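Local coordinates for protein O-phospho-L-seryl-tRNA:Cys-tRNA synthase (Methanocaldococcus jannaschii DSM 2661, PDB 5X6B) that probably uses pyridoxal phosphate to convert O-phosphoseryl-tRNA into cysteinyl-tRNA in a methanogenic archaeon, at residues P354-I359 with G367-D372. Sequence-based numbering, arbitrary orientation.
Sequences PVLDEI and GFFFYD
Leu356 sets its CD1 methyl squarely over one face of the Phe370 ring, 3.9 Å from CD1 to the ring centroid and 3° off the ring normal, a centred CH-pi contact. The second methyl lies nearer one side of that ring, with Leu356 CD2 3.8 Å from Phe370 CD1. Ile359 meets the neighbouring aromatic: its CG2 sits over a face of Phe369, 3.9 Å from the ring centroid but displaced toward CE1 and CZ, 28° off the normal. On the opposite face of Phe369 lies CB of Phe370, so the ring lies between Ile359 of the partner helix and the CB of its own neighbour Phe370. The Phe369 edge points at the backbone of helix 354-360, where Leu356 O lies near the ring plane, 3.4 Å from Phe369 CE2. The contact joins two short consecutive helices, 354-360 and 369-375, in a region that also contains the antiparallel sheet 337-338, 349-352 and 389-392, consistent with the small C-terminal domain of a fold-type I pyridoxal phosphate enzyme. No hydrogen bond spans the two segments. With chi1 at -170°, Phe370 CG lies anti to the backbone N, which carries the ring toward Leu356. Helix 399-415 backs the pair, Val413 touching Leu356 and Ile412 touching Phe370. Farther out, Asp357 OD1 is hydrogen-bonded to Thr387 OG1, and Asp372 forms a salt bridge through OD2 with Arg365 NH2, in the connection between the helices.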
ATOM      1  N   PRO B 354     -32.185 -17.345  15.102  1.00 76.84           N
ATOM      2  CA  PRO B 354     -32.684 -17.975  16.330  1.00 71.81           C
ATOM      3  C   PRO B 354     -32.204 -19.414  16.492  1.00 71.98           C
ATOM      4  O   PRO B 354     -31.919 -19.842  17.611  1.00 72.16           O
ATOM      5  CB  PRO B 354     -34.207 -17.934  16.153  1.00 76.06           C
ATOM      6  CG  PRO B 354     -34.451 -16.859  15.157  1.00 68.43           C
ATOM      7  CD  PRO B 354     -33.286 -16.915  14.223  1.00 77.54           C
ATOM      8  N   VAL B 355     -32.108 -20.144  15.385  1.00 71.56           N
ATOM      9  CA  VAL B 355     -31.724 -21.550  15.420  1.00 74.17           C
ATOM     10  C   VAL B 355     -30.318 -21.732  16.000  1.00 72.86           C
ATOM     11  O   VAL B 355     -30.028 -22.747  16.629  1.00 72.53           O
ATOM     12  CB  VAL B 355     -31.806 -22.189  14.006  1.00 77.43           C
ATOM     13  CG1 VAL B 355     -30.868 -21.490  13.029  1.00 67.23           C
ATOM     14  CG2 VAL B 355     -31.521 -23.683  14.065  1.00 67.95           C
ATOM     15  N   LEU B 356     -29.457 -20.736  15.817  1.00 68.89           N
ATOM     16  CA  LEU B 356     -28.105 -20.806  16.361  1.00 73.79           C
ATOM     17  C   LEU B 356     -28.102 -20.671  17.894  1.00 81.33           C
ATOM     18  O   LEU B 356     -27.233 -21.233  18.560  1.00 84.92           O
ATOM     19  CB  LEU B 356     -27.215 -19.738  15.718  1.00 70.89           C
ATOM     20  CG  LEU B 356     -27.015 -19.861  14.201  1.00 73.70           C
ATOM     21  CD1 LEU B 356     -26.032 -18.819  13.696  1.00 73.08           C
ATOM     22  CD2 LEU B 356     -26.548 -21.261  13.822  1.00 68.51           C
ATOM     23  N   ASP B 357     -29.070 -19.927  18.438  1.00 82.10           N
ATOM     24  CA  ASP B 357     -29.315 -19.852  19.885  1.00 87.51           C
ATOM     25  C   ASP B 357     -29.792 -21.197  20.382  1.00 86.43           C
ATOM     26  O   ASP B 357     -29.327 -21.722  21.403  1.00 76.78           O
ATOM     27  CB  ASP B 357     -30.383 -18.810  20.213  1.00 86.82           C
ATOM     28  CG  ASP B 357     -29.864 -17.405  20.173  1.00 93.06           C
ATOM     29  OD1 ASP B 357     -28.650 -17.199  20.398  1.00 97.42           O
ATOM     30  OD2 ASP B 357     -30.693 -16.510  19.906  1.00 93.24           O
ATOM     31  N   GLU B 358     -30.747 -21.738  19.633  1.00 78.51           N
ATOM     32  CA  GLU B 358     -31.369 -23.000  19.970  1.00 76.04           C
ATOM     33  C   GLU B 358     -30.321 -24.084  20.056  1.00 88.45           C
ATOM     34  O   GLU B 358     -30.462 -25.009  20.833  1.00104.62           O
ATOM     35  CB  GLU B 358     -32.434 -23.385  18.943  1.00 81.36           C
ATOM     36  CG  GLU B 358     -33.542 -22.369  18.761  1.00 89.62           C
ATOM     37  CD  GLU B 358     -34.479 -22.755  17.637  1.00102.88           C
ATOM     38  OE1 GLU B 358     -34.255 -23.826  17.029  1.00 91.93           O
ATOM     39  OE2 GLU B 358     -35.428 -21.993  17.358  1.00114.47           O
ATOM     40  N   ILE B 359     -29.260 -23.968  19.268  1.00 84.07           N
ATOM     41  CA  ILE B 359     -28.215 -24.979  19.300  1.00 81.17           C
ATOM     42  C   ILE B 359     -27.173 -24.656  20.369  1.00 83.79           C
ATOM     43  O   ILE B 359     -26.682 -25.555  21.051  1.00 88.41           O
ATOM     44  CB  ILE B 359     -27.532 -25.121  17.931  1.00 74.21           C
ATOM     45  CG1 ILE B 359     -28.566 -25.498  16.873  1.00 66.45           C
ATOM     46  CG2 ILE B 359     -26.455 -26.185  17.990  1.00 78.62           C
ATOM     47  CD1 ILE B 359     -28.050 -25.417  15.459  1.00 78.45           C
ATOM     48  N   GLY B 367     -22.310 -21.553  22.201  1.00 74.15           N
ATOM     49  CA  GLY B 367     -22.259 -20.277  21.512  1.00 75.47           C
ATOM     50  C   GLY B 367     -20.971 -20.041  20.750  1.00 81.96           C
ATOM     51  O   GLY B 367     -20.927 -19.224  19.829  1.00 95.84           O
ATOM     52  N   PHE B 368     -19.913 -20.741  21.141  1.00 82.50           N
ATOM     53  CA  PHE B 368     -18.681 -20.738  20.363  1.00 84.43           C
ATOM     54  C   PHE B 368     -18.769 -21.797  19.276  1.00 81.88           C
ATOM     55  O   PHE B 368     -17.961 -21.813  18.344  1.00 90.85           O
ATOM     56  CB  PHE B 368     -17.462 -20.999  21.250  1.00 80.64           C
ATOM     57  CG  PHE B 368     -17.033 -19.812  22.063  1.00 86.96           C
ATOM     58  CD1 PHE B 368     -17.405 -18.533  21.696  1.00 89.49           C
ATOM     59  CD2 PHE B 368     -16.252 -19.979  23.194  1.00 94.03           C
ATOM     60  CE1 PHE B 368     -17.010 -17.437  22.446  1.00 91.30           C
ATOM     61  CE2 PHE B 368     -15.854 -18.891  23.946  1.00 97.99           C
ATOM     62  CZ  PHE B 368     -16.235 -17.618  23.572  1.00 90.67           C
ATOM     63  N   PHE B 369     -19.760 -22.676  19.409  1.00 65.50           N
ATOM     64  CA  PHE B 369     -19.895 -23.850  18.553  1.00 77.22           C
ATOM     65  C   PHE B 369     -19.905 -23.490  17.071  1.00 73.93           C
ATOM     66  O   PHE B 369     -19.297 -24.176  16.255  1.00 73.81           O
ATOM     67  CB  PHE B 369     -21.170 -24.621  18.908  1.00 67.56           C
ATOM     68  CG  PHE B 369     -22.399 -24.120  18.204  1.00 65.55           C
ATOM     69  CD1 PHE B 369     -22.874 -24.758  17.066  1.00 76.15           C
ATOM     70  CD2 PHE B 369     -23.065 -22.996  18.662  1.00 73.42           C
ATOM     71  CE1 PHE B 369     -23.995 -24.290  16.406  1.00 67.00           C
ATOM     72  CE2 PHE B 369     -24.189 -22.525  18.007  1.00 72.58           C
ATOM     73  CZ  PHE B 369     -24.656 -23.174  16.880  1.00 76.04           C
ATOM     74  N   PHE B 370     -20.592 -22.404  16.733  1.00 70.53           N
ATOM     75  CA  PHE B 370     -20.758 -22.011  15.346  1.00 67.24           C
ATOM     76  C   PHE B 370     -19.419 -21.567  14.775  1.00 72.34           C
ATOM     77  O   PHE B 370     -19.041 -21.961  13.670  1.00 73.66           O
ATOM     78  CB  PHE B 370     -21.804 -20.902  15.228  1.00 55.48           C
ATOM     79  CG  PHE B 370     -22.220 -20.606  13.818  1.00 63.01           C
ATOM     80  CD1 PHE B 370     -22.881 -21.562  13.062  1.00 64.03           C
ATOM     81  CD2 PHE B 370     -21.969 -19.366  13.251  1.00 63.67           C
ATOM     82  CE1 PHE B 370     -23.268 -21.293  11.760  1.00 55.65           C
ATOM     83  CE2 PHE B 370     -22.358 -19.088  11.952  1.00 58.74           C
ATOM     84  CZ  PHE B 370     -23.009 -20.055  11.205  1.00 53.56           C
ATOM     85  N   TYR B 371     -18.694 -20.766  15.548  1.00 61.78           N
ATOM     86  CA  TYR B 371     -17.366 -20.315  15.155  1.00 70.34           C
ATOM     87  C   TYR B 371     -16.412 -21.492  14.962  1.00 70.13           C
ATOM     88  O   TYR B 371     -15.613 -21.508  14.029  1.00 60.16           O
ATOM     89  CB  TYR B 371     -16.807 -19.351  16.199  1.00 62.52           C
ATOM     90  CG  TYR B 371     -15.419 -18.834  15.896  1.00 68.62           C
ATOM     91  CD1 TYR B 371     -15.235 -17.693  15.126  1.00 57.59           C
ATOM     92  CD2 TYR B 371     -14.290 -19.483  16.390  1.00 64.19           C
ATOM     93  CE1 TYR B 371     -13.968 -17.214  14.852  1.00 65.37           C
ATOM     94  CE2 TYR B 371     -13.021 -19.014  16.119  1.00 59.81           C
ATOM     95  CZ  TYR B 371     -12.865 -17.877  15.353  1.00 68.49           C
ATOM     96  OH  TYR B 371     -11.603 -17.404  15.084  1.00 83.64           O
ATOM     97  N   ASP B 372     -16.501 -22.477  15.850  1.00 64.10           N
ATOM     98  CA  ASP B 372     -15.602 -23.618  15.802  1.00 68.85           C
ATOM     99  C   ASP B 372     -15.979 -24.554  14.657  1.00 77.47           C
ATOM    100  O   ASP B 372     -15.109 -25.145  14.011  1.00 79.72           O
ATOM    101  CB  ASP B 372     -15.608 -24.365  17.139  1.00 76.36           C
ATOM    102  CG  ASP B 372     -14.551 -25.455  17.205  1.00103.23           C
ATOM    103  OD1 ASP B 372     -13.348 -25.115  17.268  1.00108.82           O
ATOM    104  OD2 ASP B 372     -14.920 -26.650  17.204  1.00 96.58           O
TER